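Local structure of CELL WALL surface anchor family protein (Streptococcus pneumoniae, 2Y1V) at residues K165-K170 with T412-V417; S289-F294 with N304-N309; G189-Y194 with S275-D280. The protein forms the shaft of the pneumococcal pilus as its major pilin, a cell-wall-anchored structural subunit probably polymerised head to tail into a fibre. All blocks are in the same frame, centred on the assembly; numbering follows the deposited sequence.

Contact 1 of 3, residues K165-K170 with T412-V417; sequences KDFKGK and TEPKVV. With NI (nickel (II) ion), chain D.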
ATOM      1  N   LYS A 165       5.134   5.961   5.921  1.00 41.15           N
ATOM      2  CA  LYS A 165       4.685   4.778   6.652  1.00 39.95           C
ATOM      3  C   LYS A 165       5.904   3.990   7.143  1.00 38.74           C
ATOM      4  O   LYS A 165       6.892   3.887   6.434  1.00 37.78           O
ATOM      5  CB  LYS A 165       3.842   3.876   5.759  1.00 38.85           C
ATOM      6  CG  LYS A 165       3.405   2.585   6.444  1.00 39.09           C
ATOM      7  CD  LYS A 165       2.689   1.655   5.480  1.00 45.67           C
ATOM      8  CE  LYS A 165       2.414   0.297   6.126  1.00 45.47           C
ATOM      9  NZ  LYS A 165       1.942  -0.676   5.104  1.00 47.74           N
ATOM     10  N   ASP A 166       5.828   3.436   8.346  1.00 38.10           N
ATOM     11  CA  ASP A 166       6.926   2.632   8.874  1.00 38.32           C
ATOM     12  C   ASP A 166       6.396   1.832  10.055  1.00 38.77           C
ATOM     13  O   ASP A 166       5.229   1.952  10.414  1.00 39.06           O
ATOM     14  CB  ASP A 166       8.076   3.535   9.310  1.00 38.37           C
ATOM     15  CG  ASP A 166       9.455   2.898   9.107  1.00 38.36           C
ATOM     16  OD1 ASP A 166       9.618   1.670   9.236  1.00 39.41           O
ATOM     17  OD2 ASP A 166      10.402   3.654   8.830  1.00 41.42           O
ATOM     18  N   PHE A 167       7.233   0.999  10.653  1.00 40.06           N
ATOM     19  CA  PHE A 167       6.813   0.289  11.847  1.00 43.24           C
ATOM     20  C   PHE A 167       6.489   1.271  12.976  1.00 43.24           C
ATOM     21  O   PHE A 167       7.058   2.362  13.053  1.00 41.79           O
ATOM     22  CB  PHE A 167       7.886  -0.711  12.300  1.00 44.60           C
ATOM     23  CG  PHE A 167       8.175  -1.793  11.291  1.00 48.11           C
ATOM     24  CD1 PHE A 167       7.168  -2.644  10.857  1.00 46.11           C
ATOM     25  CD2 PHE A 167       9.451  -1.952  10.772  1.00 50.65           C
ATOM     26  CE1 PHE A 167       7.432  -3.639   9.938  1.00 48.58           C
ATOM     27  CE2 PHE A 167       9.718  -2.940   9.853  1.00 47.21           C
ATOM     28  CZ  PHE A 167       8.702  -3.789   9.436  1.00 47.90           C
ATOM     29  N   LYS A 168       5.560   0.868  13.841  1.00 44.11           N
ATOM     30  CA  LYS A 168       5.222   1.612  15.044  1.00 45.11           C
ATOM     31  C   LYS A 168       6.454   2.294  15.641  1.00 44.63           C
ATOM     32  O   LYS A 168       7.453   1.644  15.916  1.00 44.57           O
ATOM     33  CB  LYS A 168       4.623   0.656  16.076  1.00 46.77           C
ATOM     34  CG  LYS A 168       4.198   1.328  17.388  1.00 47.32           C
ATOM     35  CD  LYS A 168       3.620   0.306  18.360  1.00 51.93           C
ATOM     36  CE  LYS A 168       3.531   0.878  19.768  1.00 56.98           C
ATOM     37  NZ  LYS A 168       4.883   1.297  20.226  1.00 58.70           N
ATOM     38  N   GLY A 169       6.385   3.606  15.816  1.00 44.26           N
ATOM     39  CA  GLY A 169       7.485   4.356  16.403  1.00 44.94           C
ATOM     40  C   GLY A 169       8.479   4.973  15.441  1.00 47.23           C
ATOM     41  O   GLY A 169       9.098   5.974  15.764  1.00 47.53           O
ATOM     42  N   LYS A 170       8.615   4.403  14.241  1.00 49.39           N
ATOM     43  CA  LYS A 170       9.666   4.817  13.321  1.00 49.30           C
ATOM     44  C   LYS A 170       9.275   5.801  12.213  1.00 48.48           C
ATOM     45  O   LYS A 170      10.135   6.219  11.425  1.00 47.98           O
ATOM     46  CB  LYS A 170      10.315   3.585  12.683  1.00 51.27           C
ATOM     47  CG  LYS A 170      11.393   2.906  13.525  1.00 53.56           C
ATOM     48  CD  LYS A 170      10.868   1.675  14.249  1.00 58.93           C
ATOM     49  CE  LYS A 170      11.942   0.578  14.314  1.00 58.10           C
ATOM     50  NZ  LYS A 170      11.482  -0.606  15.103  1.00 50.67           N
ATOM     51  N   THR A 412       7.280   4.887   0.793  1.00 44.47           N
ATOM     52  CA  THR A 412       7.915   3.596   0.767  1.00 43.38           C
ATOM     53  C   THR A 412       7.464   2.826   2.016  1.00 43.38           C
ATOM     54  O   THR A 412       7.063   3.424   3.027  1.00 42.84           O
ATOM     55  CB  THR A 412       9.440   3.762   0.749  1.00 45.10           C
ATOM     56  OG1 THR A 412       9.833   4.593   1.848  1.00 41.29           O
ATOM     57  CG2 THR A 412       9.884   4.434  -0.564  1.00 44.69           C
ATOM     58  N   GLU A 413       7.512   1.502   1.936  1.00 41.39           N
ATOM     59  CA  GLU A 413       7.112   0.642   3.045  1.00 41.55           C
ATOM     60  C   GLU A 413       8.281  -0.215   3.535  1.00 41.37           C
ATOM     61  O   GLU A 413       9.210  -0.491   2.785  1.00 44.06           O
ATOM     62  CB  GLU A 413       5.961  -0.282   2.612  1.00 41.23           C
ATOM     63  CG  GLU A 413       4.587   0.367   2.596  1.00 35.92           C
ATOM     64  CD  GLU A 413       4.332   1.238   1.381  1.00 35.46           C
ATOM     65  OE1 GLU A 413       4.986   1.044   0.325  1.00 35.59           O
ATOM     66  OE2 GLU A 413       3.446   2.112   1.477  1.00 35.72           O
ATOM     67  N   PRO A 414       8.235  -0.642   4.798  1.00 40.83           N
ATOM     68  CA  PRO A 414       9.207  -1.610   5.325  1.00 40.12           C
ATOM     69  C   PRO A 414       8.885  -3.045   4.877  1.00 38.96           C
ATOM     70  O   PRO A 414       7.877  -3.254   4.208  1.00 40.24           O
ATOM     71  CB  PRO A 414       9.067  -1.449   6.847  1.00 40.24           C
ATOM     72  CG  PRO A 414       7.710  -0.853   7.074  1.00 36.81           C
ATOM     73  CD  PRO A 414       7.441   0.001   5.864  1.00 41.78           C
ATOM     74  N   LYS A 415       9.739  -4.016   5.199  1.00 36.98           N
ATOM     75  CA  LYS A 415       9.484  -5.414   4.829  1.00 35.56           C
ATOM     76  C   LYS A 415       9.795  -6.341   5.998  1.00 37.11           C
ATOM     77  O   LYS A 415      10.479  -5.963   6.944  1.00 39.23           O
ATOM     78  CB  LYS A 415      10.306  -5.840   3.599  1.00 37.90           C
ATOM     79  CG  LYS A 415      10.347  -4.846   2.419  1.00 33.02           C
ATOM     80  CD  LYS A 415       9.204  -5.056   1.445  1.00 38.92           C
ATOM     81  CE  LYS A 415       9.223  -4.035   0.319  1.00 31.74           C
ATOM     82  NZ  LYS A 415       8.413  -2.800   0.539  1.00 33.59           N
ATOM     83  N   VAL A 416       9.269  -7.552   5.959  1.00 37.26           N
ATOM     84  CA  VAL A 416       9.534  -8.501   7.023  1.00 35.38           C
ATOM     85  C   VAL A 416       9.685  -9.865   6.398  1.00 35.60           C
ATOM     86  O   VAL A 416       9.124 -10.132   5.347  1.00 37.06           O
ATOM     87  CB  VAL A 416       8.409  -8.530   8.084  1.00 37.20           C
ATOM     88  CG1 VAL A 416       8.259  -7.170   8.733  1.00 36.32           C
ATOM     89  CG2 VAL A 416       7.096  -8.997   7.472  1.00 31.27           C
ATOM     90  N   VAL A 417      10.425 -10.741   7.055  1.00 36.66           N
ATOM     91  CA  VAL A 417      10.838 -11.954   6.410  1.00 36.25           C
ATOM     92  C   VAL A 417      11.160 -13.023   7.423  1.00 37.45           C
ATOM     93  O   VAL A 417      11.724 -12.738   8.471  1.00 40.56           O
ATOM     94  CB  VAL A 417      12.072 -11.653   5.515  1.00 36.38           C
ATOM     95  CG1 VAL A 417      13.324 -11.576   6.346  1.00 36.84           C
ATOM     96  CG2 VAL A 417      12.207 -12.678   4.402  1.00 34.69           C
TER
HETATM   97 NI    NI D 800       3.351   2.895  -0.971  1.00 62.45          NI
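K165 and F167 reach E413, P414 and V416 through two different torsions. In K165, CG lies anti to the backbone N (chi1 177°) and the chain runs fully extended, which lays CD beside E413 CG at 3.7 Å. F167 instead turns CG anti to its own carbonyl carbon (chi1 -62°), and the ring swings over the pyrrolidine of P414. There P414 CB stands 3.8 Å from the centroid of the F167 ring, a CH-pi contact over one face. V416 CG1 adds an oblique contact to F167 CZ at 3.5 Å, while K415 O lies at the ring edge, near its plane. A proline suits this place because it offers a rigid, compact apolar ring and no backbone N-H to satisfy.

A long side chain suits position 165 because it carries K165 NZ to N290, its covalent partner in the intramolecular isopeptide bond familiar from Cna-B-like pilin domains. The isopeptide N-H is hydrogen-bonded to D213, and the K165 chain lies beside the Y194 ring. E413, bent at chi2 (79°), carries its carboxylate away from the isopeptide nitrogen to the nickel ion, which both oxygens face, OE2 at 2.6 Å and OE1 at a longer 2.8 Å; OE2 also accepts a hydrogen bond from V292 N. D166 OD1 accepts the N-H of F167, and D166 OD2 forms a salt bridge with R177. Beyond F167 the chain reverses through a type II turn.

Contact 2 of 3, residues S289-F294 with N304-N309; sequences SNDVTF and NTPKPN. With NI (nickel (II) ion), chain D.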
ATOM      1  N   SER A 289       5.028  -7.395   2.501  1.00 40.88           N
ATOM      2  CA  SER A 289       4.990  -5.940   2.598  1.00 40.89           C
ATOM      3  C   SER A 289       3.590  -5.379   2.621  1.00 40.54           C
ATOM      4  O   SER A 289       2.661  -5.990   2.119  1.00 43.69           O
ATOM      5  CB  SER A 289       5.754  -5.309   1.429  1.00 41.25           C
ATOM      6  OG  SER A 289       5.772  -3.896   1.527  1.00 39.45           O
ATOM      7  N   ASN A 290       3.436  -4.215   3.226  1.00 41.44           N
ATOM      8  CA  ASN A 290       2.211  -3.460   3.072  1.00 40.06           C
ATOM      9  C   ASN A 290       2.477  -2.442   1.958  1.00 41.09           C
ATOM     10  O   ASN A 290       3.562  -2.453   1.361  1.00 38.66           O
ATOM     11  CB  ASN A 290       1.797  -2.827   4.405  1.00 41.75           C
ATOM     12  CG  ASN A 290       2.733  -1.717   4.865  1.00 41.30           C
ATOM     13  OD1 ASN A 290       3.940  -1.885   4.993  1.00 44.73           O
ATOM     14  N   ASP A 291       1.497  -1.610   1.625  1.00 39.54           N
ATOM     15  CA  ASP A 291       1.702  -0.578   0.610  1.00 38.02           C
ATOM     16  C   ASP A 291       0.599   0.444   0.671  1.00 35.85           C
ATOM     17  O   ASP A 291      -0.523   0.189   0.232  1.00 37.64           O
ATOM     18  CB  ASP A 291       1.750  -1.165  -0.812  1.00 39.70           C
ATOM     19  CG  ASP A 291       2.018  -0.088  -1.898  1.00 42.06           C
ATOM     20  OD1 ASP A 291       2.363   1.065  -1.542  1.00 37.01           O
ATOM     21  OD2 ASP A 291       1.882  -0.390  -3.116  1.00 44.47           O
ATOM     22  N   VAL A 292       0.933   1.620   1.163  1.00 32.68           N
ATOM     23  CA  VAL A 292      -0.058   2.659   1.354  1.00 32.23           C
ATOM     24  C   VAL A 292      -0.008   3.724   0.279  1.00 30.24           C
ATOM     25  O   VAL A 292       1.051   4.002  -0.251  1.00 30.44           O
ATOM     26  CB  VAL A 292       0.157   3.344   2.709  1.00 30.50           C
ATOM     27  CG1 VAL A 292      -0.762   4.550   2.861  1.00 26.91           C
ATOM     28  CG2 VAL A 292      -0.061   2.343   3.815  1.00 33.62           C
ATOM     29  N   THR A 293      -1.162   4.318  -0.023  1.00 29.57           N
ATOM     30  CA  THR A 293      -1.218   5.511  -0.855  1.00 31.51           C
ATOM     31  C   THR A 293      -2.124   6.534  -0.219  1.00 32.58           C
ATOM     32  O   THR A 293      -3.109   6.190   0.430  1.00 33.62           O
ATOM     33  CB  THR A 293      -1.697   5.207  -2.295  1.00 31.90           C
ATOM     34  OG1 THR A 293      -1.039   4.028  -2.760  1.00 27.08           O
ATOM     35  CG2 THR A 293      -1.342   6.363  -3.237  1.00 35.22           C
ATOM     36  N   PHE A 294      -1.787   7.803  -0.387  1.00 35.30           N
ATOM     37  CA  PHE A 294      -2.629   8.870   0.149  1.00 35.41           C
ATOM     38  C   PHE A 294      -3.117   9.672  -1.024  1.00 33.99           C
ATOM     39  O   PHE A 294      -2.325  10.231  -1.779  1.00 35.64           O
ATOM     40  CB  PHE A 294      -1.854   9.777   1.112  1.00 34.33           C
ATOM     41  CG  PHE A 294      -2.644  10.970   1.593  1.00 33.18           C
ATOM     42  CD1 PHE A 294      -3.669  10.814   2.513  1.00 27.11           C
ATOM     43  CD2 PHE A 294      -2.345  12.249   1.139  1.00 32.51           C
ATOM     44  CE1 PHE A 294      -4.399  11.911   2.971  1.00 35.57           C
ATOM     45  CE2 PHE A 294      -3.071  13.362   1.595  1.00 37.55           C
ATOM     46  CZ  PHE A 294      -4.100  13.193   2.517  1.00 30.43           C
ATOM     47  N   ASN A 304      -6.604   5.341  -5.495  1.00 39.82           N
ATOM     48  CA  ASN A 304      -6.430   4.473  -4.341  1.00 37.85           C
ATOM     49  C   ASN A 304      -5.113   3.774  -4.547  1.00 37.21           C
ATOM     50  O   ASN A 304      -4.325   4.203  -5.364  1.00 39.20           O
ATOM     51  CB  ASN A 304      -7.579   3.466  -4.214  1.00 38.17           C
ATOM     52  CG  ASN A 304      -7.897   2.742  -5.535  1.00 39.12           C
ATOM     53  OD1 ASN A 304      -7.005   2.413  -6.321  1.00 38.14           O
ATOM     54  ND2 ASN A 304      -9.175   2.475  -5.762  1.00 36.52           N
ATOM     55  N   THR A 305      -4.867   2.691  -3.840  1.00 37.36           N
ATOM     56  CA  THR A 305      -3.539   2.094  -3.864  1.00 37.37           C
ATOM     57  C   THR A 305      -3.544   0.822  -4.687  1.00 38.40           C
ATOM     58  O   THR A 305      -4.582   0.199  -4.831  1.00 40.14           O
ATOM     59  CB  THR A 305      -3.073   1.777  -2.432  1.00 37.38           C
ATOM     60  OG1 THR A 305      -1.640   1.709  -2.384  1.00 36.23           O
ATOM     61  CG2 THR A 305      -3.695   0.480  -1.939  1.00 36.10           C
ATOM     62  N   PRO A 306      -2.387   0.442  -5.249  1.00 39.56           N
ATOM     63  CA  PRO A 306      -2.376  -0.760  -6.075  1.00 39.82           C
ATOM     64  C   PRO A 306      -2.719  -2.035  -5.313  1.00 41.06           C
ATOM     65  O   PRO A 306      -2.507  -2.118  -4.099  1.00 42.25           O
ATOM     66  CB  PRO A 306      -0.942  -0.843  -6.593  1.00 40.19           C
ATOM     67  CG  PRO A 306      -0.222   0.364  -6.097  1.00 40.91           C
ATOM     68  CD  PRO A 306      -1.181   1.273  -5.424  1.00 39.74           C
ATOM     69  N   LYS A 307      -3.249  -3.017  -6.036  1.00 40.19           N
ATOM     70  CA  LYS A 307      -3.519  -4.329  -5.478  1.00 40.09           C
ATOM     71  C   LYS A 307      -2.528  -5.337  -6.065  1.00 40.61           C
ATOM     72  O   LYS A 307      -2.588  -5.655  -7.252  1.00 40.22           O
ATOM     73  CB  LYS A 307      -4.948  -4.776  -5.813  1.00 39.76           C
ATOM     74  CG  LYS A 307      -6.064  -4.101  -5.021  1.00 39.86           C
ATOM     75  CD  LYS A 307      -6.330  -2.672  -5.458  1.00 42.64           C
ATOM     76  CE  LYS A 307      -6.917  -1.854  -4.301  1.00 36.86           C
ATOM     77  NZ  LYS A 307      -7.415  -0.512  -4.711  1.00 33.80           N
ATOM     78  N   PRO A 308      -1.646  -5.879  -5.226  1.00 40.17           N
ATOM     79  CA  PRO A 308      -0.733  -6.897  -5.707  1.00 40.63           C
ATOM     80  C   PRO A 308      -1.485  -8.075  -6.296  1.00 39.87           C
ATOM     81  O   PRO A 308      -2.605  -8.363  -5.898  1.00 41.47           O
ATOM     82  CB  PRO A 308      -0.007  -7.356  -4.440  1.00 40.31           C
ATOM     83  CG  PRO A 308      -0.253  -6.291  -3.435  1.00 43.44           C
ATOM     84  CD  PRO A 308      -1.587  -5.722  -3.767  1.00 41.96           C
ATOM     85  N   ASN A 309      -0.856  -8.761  -7.229  1.00 39.18           N
ATOM     86  CA  ASN A 309      -1.426  -9.966  -7.783  1.00 40.08           C
ATOM     87  C   ASN A 309      -0.330 -10.888  -8.297  1.00 40.67           C
ATOM     88  O   ASN A 309       0.809 -10.474  -8.455  1.00 41.07           O
ATOM     89  CB  ASN A 309      -2.424  -9.644  -8.896  1.00 38.57           C
ATOM     90  CG  ASN A 309      -3.251 -10.837  -9.267  1.00 39.63           C
ATOM     91  OD1 ASN A 309      -3.135 -11.870  -8.625  1.00 40.34           O
ATOM     92  ND2 ASN A 309      -4.084 -10.715 -10.306  1.00 37.51           N
TER
HETATM   93 NI    NI D 800       3.351   2.895  -0.971  1.00 62.45          NI
HETATM   94  O   HOH W   1       0.423  -2.313  -3.596  1.00 35.44           O
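T293 and T305 bring their hydroxyls together across this contact, and hydrogen bonding dominates it. The two OG1 atoms, T293 OG1 and T305 OG1, lie only 2.4 Å apart, a very short separation in which either could donate and whose exact length is doubtful. T305 OG1 is also 3.2 Å from D291 O, a possible second acceptor for its proton. With OG1 opposite the backbone N (chi1 -157°), T305 directs its hydroxyl at the strand. On the loop itself, K307 NZ curls back to T305 O at 2.9 Å, and it is bonded to Y387 O as well.

Water forms the second kind of link: one molecule donates both to D291 OD2, at 2.5 Å, and to P306 O, at 3.0 Å.

Packing is slight: P306 CG rests against the carboxylate oxygen D291 OD2 at 3.7 Å, a van der Waals contact.

Metal and charge make up the last group. D291 OD1 binds nickel at 2.2 Å, alongside E413, D410 and P411 O, while D291 OD2 pairs with K374. The carboxylate is thus divided, one oxygen for the metal and the other for a lysine and a water, directly after the cross-linked N290.

A bridging water and the close approach of two buried threonines, whose bonding is less certain, thus join an irregular loop to the strand by polar contacts, while the neighbouring cations probably favour an ionised D291.

Contact 3 of 3, residues G189-Y194 with S275-D280; sequences GDVVEY and SATLND. With NI (nickel (II) ion), chain E.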
ATOM      1  N   GLY A 189       3.336 -15.789  12.983  1.00 45.47           N
ATOM      2  CA  GLY A 189       2.504 -15.462  14.146  1.00 43.89           C
ATOM      3  C   GLY A 189       2.819 -14.122  14.779  1.00 44.40           C
ATOM      4  O   GLY A 189       2.058 -13.618  15.614  1.00 45.81           O
ATOM      5  N   ASP A 190       3.955 -13.546  14.412  1.00 44.69           N
ATOM      6  CA  ASP A 190       4.293 -12.204  14.865  1.00 45.00           C
ATOM      7  C   ASP A 190       3.261 -11.207  14.395  1.00 45.50           C
ATOM      8  O   ASP A 190       2.763 -11.280  13.261  1.00 45.67           O
ATOM      9  CB  ASP A 190       5.672 -11.775  14.368  1.00 45.06           C
ATOM     10  CG  ASP A 190       6.790 -12.277  15.265  1.00 50.48           C
ATOM     11  OD1 ASP A 190       6.480 -12.732  16.388  1.00 50.70           O
ATOM     12  OD2 ASP A 190       7.968 -12.210  14.854  1.00 53.81           O
ATOM     13  N   VAL A 191       2.948 -10.267  15.275  1.00 45.71           N
ATOM     14  CA  VAL A 191       2.049  -9.188  14.922  1.00 45.70           C
ATOM     15  C   VAL A 191       2.896  -7.973  14.560  1.00 45.49           C
ATOM     16  O   VAL A 191       3.694  -7.502  15.364  1.00 45.24           O
ATOM     17  CB  VAL A 191       1.065  -8.880  16.066  1.00 46.00           C
ATOM     18  CG1 VAL A 191       0.365  -7.567  15.810  1.00 47.49           C
ATOM     19  CG2 VAL A 191       0.052 -10.026  16.220  1.00 40.30           C
ATOM     20  N   VAL A 192       2.743  -7.493  13.330  1.00 44.80           N
ATOM     21  CA  VAL A 192       3.491  -6.336  12.878  1.00 44.06           C
ATOM     22  C   VAL A 192       2.666  -5.089  13.098  1.00 43.66           C
ATOM     23  O   VAL A 192       1.516  -5.029  12.699  1.00 42.91           O
ATOM     24  CB  VAL A 192       3.828  -6.427  11.388  1.00 45.69           C
ATOM     25  CG1 VAL A 192       4.701  -5.242  11.003  1.00 49.58           C
ATOM     26  CG2 VAL A 192       4.519  -7.755  11.060  1.00 41.84           C
ATOM     27  N   GLU A 193       3.253  -4.096  13.747  1.00 45.09           N
ATOM     28  CA  GLU A 193       2.544  -2.870  14.074  1.00 45.10           C
ATOM     29  C   GLU A 193       3.068  -1.726  13.232  1.00 44.57           C
ATOM     30  O   GLU A 193       4.265  -1.424  13.242  1.00 43.67           O
ATOM     31  CB  GLU A 193       2.691  -2.562  15.561  1.00 46.24           C
ATOM     32  CG  GLU A 193       1.828  -3.491  16.420  1.00 51.49           C
ATOM     33  CD  GLU A 193       1.757  -3.095  17.883  1.00 58.70           C
ATOM     34  OE1 GLU A 193       2.819  -2.823  18.506  1.00 54.78           O
ATOM     35  OE2 GLU A 193       0.625  -3.094  18.416  1.00 65.94           O
ATOM     36  N   TYR A 194       2.159  -1.102  12.488  1.00 42.62           N
ATOM     37  CA  TYR A 194       2.537  -0.086  11.531  1.00 40.60           C
ATOM     38  C   TYR A 194       2.023   1.282  11.952  1.00 40.06           C
ATOM     39  O   TYR A 194       1.080   1.406  12.729  1.00 39.33           O
ATOM     40  CB  TYR A 194       1.961  -0.415  10.145  1.00 41.47           C
ATOM     41  CG  TYR A 194       2.437  -1.697   9.488  1.00 37.57           C
ATOM     42  CD1 TYR A 194       3.695  -1.781   8.897  1.00 40.80           C
ATOM     43  CD2 TYR A 194       1.611  -2.800   9.424  1.00 40.97           C
ATOM     44  CE1 TYR A 194       4.119  -2.943   8.276  1.00 43.91           C
ATOM     45  CE2 TYR A 194       2.014  -3.963   8.808  1.00 43.61           C
ATOM     46  CZ  TYR A 194       3.262  -4.030   8.234  1.00 45.57           C
ATOM     47  OH  TYR A 194       3.645  -5.198   7.639  1.00 45.19           O
ATOM     48  N   SER A 275      -2.267  -3.015  12.880  1.00 35.81           N
ATOM     49  CA  SER A 275      -1.336  -4.135  12.827  1.00 34.92           C
ATOM     50  C   SER A 275      -1.766  -5.241  11.880  1.00 34.38           C
ATOM     51  O   SER A 275      -2.892  -5.272  11.387  1.00 31.34           O
ATOM     52  CB  SER A 275      -1.135  -4.726  14.219  1.00 35.42           C
ATOM     53  OG  SER A 275      -2.244  -5.541  14.550  1.00 38.72           O
ATOM     54  N   ALA A 276      -0.853  -6.179  11.670  1.00 36.82           N
ATOM     55  CA  ALA A 276      -1.078  -7.303  10.772  1.00 38.08           C
ATOM     56  C   ALA A 276      -0.267  -8.480  11.280  1.00 38.77           C
ATOM     57  O   ALA A 276       0.794  -8.284  11.878  1.00 39.67           O
ATOM     58  CB  ALA A 276      -0.652  -6.938   9.361  1.00 35.52           C
ATOM     59  N   THR A 277      -0.752  -9.690  11.026  1.00 38.88           N
ATOM     60  CA  THR A 277      -0.084 -10.897  11.506  1.00 40.66           C
ATOM     61  C   THR A 277       0.597 -11.623  10.353  1.00 41.13           C
ATOM     62  O   THR A 277      -0.012 -11.867   9.308  1.00 42.09           O
ATOM     63  CB  THR A 277      -1.093 -11.829  12.197  1.00 40.87           C
ATOM     64  OG1 THR A 277      -2.003 -11.033  12.974  1.00 40.94           O
ATOM     65  CG2 THR A 277      -0.388 -12.831  13.125  1.00 40.91           C
ATOM     66  N   LEU A 278       1.868 -11.940  10.532  1.00 41.08           N
ATOM     67  CA  LEU A 278       2.627 -12.693   9.536  1.00 40.00           C
ATOM     68  C   LEU A 278       2.159 -14.132   9.630  1.00 40.24           C
ATOM     69  O   LEU A 278       2.384 -14.797  10.631  1.00 39.70           O
ATOM     70  CB  LEU A 278       4.125 -12.587   9.840  1.00 40.01           C
ATOM     71  CG  LEU A 278       5.237 -13.217   9.007  1.00 40.28           C
ATOM     72  CD1 LEU A 278       5.323 -12.618   7.594  1.00 41.49           C
ATOM     73  CD2 LEU A 278       6.556 -13.037   9.735  1.00 41.63           C
ATOM     74  N   ASN A 279       1.501 -14.616   8.584  1.00 42.29           N
ATOM     75  CA  ASN A 279       0.887 -15.929   8.647  1.00 42.46           C
ATOM     76  C   ASN A 279       1.610 -17.052   7.914  1.00 43.19           C
ATOM     77  O   ASN A 279       2.694 -16.873   7.367  1.00 41.84           O
ATOM     78  CB  ASN A 279      -0.556 -15.856   8.172  1.00 42.84           C
ATOM     79  CG  ASN A 279      -0.665 -15.541   6.709  1.00 44.37           C
ATOM     80  OD1 ASN A 279       0.218 -15.867   5.919  1.00 42.99           O
ATOM     81  ND2 ASN A 279      -1.772 -14.926   6.332  1.00 50.97           N
ATOM     82  N   ASP A 280       0.965 -18.212   7.912  1.00 44.10           N
ATOM     83  CA  ASP A 280       1.549 -19.460   7.429  1.00 44.50           C
ATOM     84  C   ASP A 280       1.803 -19.543   5.917  1.00 43.98           C
ATOM     85  O   ASP A 280       2.311 -20.565   5.434  1.00 44.70           O
ATOM     86  CB  ASP A 280       0.659 -20.622   7.866  1.00 42.83           C
ATOM     87  CG  ASP A 280      -0.779 -20.449   7.412  1.00 48.34           C
ATOM     88  OD1 ASP A 280      -1.052 -19.530   6.601  1.00 57.94           O
ATOM     89  OD2 ASP A 280      -1.646 -21.227   7.864  1.00 48.38           O
TER
HETATM   90 NI    NI E 801      -3.174 -22.125   9.387  1.00 78.26          NI
HETATM   91  O   HOH W   2      -4.376 -19.846   9.589  1.00 50.58           O
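V192 and A276 face each other at the tight centre of this contact, where strands 191-194 and 275-278 run antiparallel. They form a hydrogen-bonded pair: V192 N meets A276 O at 2.6 Å, and A276 N returns a bond to V192 O at 2.8 Å. The ladder extends to the residues just ahead of strand 191-194, as L278 N binds D190 O at 2.9 Å and G189 N binds L278 O at 2.7 Å, the last nearly straight at 172°. G189, with a positive phi of 93°, takes a backbone shape in which a side chain would collide with the preceding carbonyl. The small methyl of A276 suits the buried side: its CB sits at the edge of the Y194 ring, 4.0 Å from CE2, while V192 CG1 lies over one face of that ring, offset toward the rim. L278 adds an aliphatic chain that packs against V416 and H186.

The other face is looser. V191 and E193 are exposed there, although S275 stays buried. V191 CG1 touches S275 OG at 3.5 Å, and V191 CG2 comes no nearer than 4.0 Å to T277 OG1. Both hydroxyls are engaged by N222, so short polar residues tie the strand to its neighbour 219-230. E193 reaches S275 CB with its CG alone. Beyond L278 the chain leaves the ladder, and D280 OD2 binds a second nickel ion at 2.3 Å, together with a water, E461 and A508 O.

Two neighbouring inner strands, one face buried and the other wetter, are consistent with the Ig-like beta sandwich of Cna-B-like pilin domains.

Contacts 1 and 2 are buried and meet around the same nickel ion and the K165-N290 isopeptide bond, whereas contact 3 is only partly buried. Contact 3 shares its sheet with contact 1, since strands 149-167 and 191-200 are neighbours there; strands 415-426 and 288-297 in turn link contacts 1 and 2 through another sheet. Their chemistry differs with position. Apolar packing dominates where contact 1 brings these two sheets together, hydroxyls and a water tie the loop of contact 2 to its strand, and regular backbone bonds carry contact 3. Y194 of contact 3 touches K165 and N290, bringing all three together.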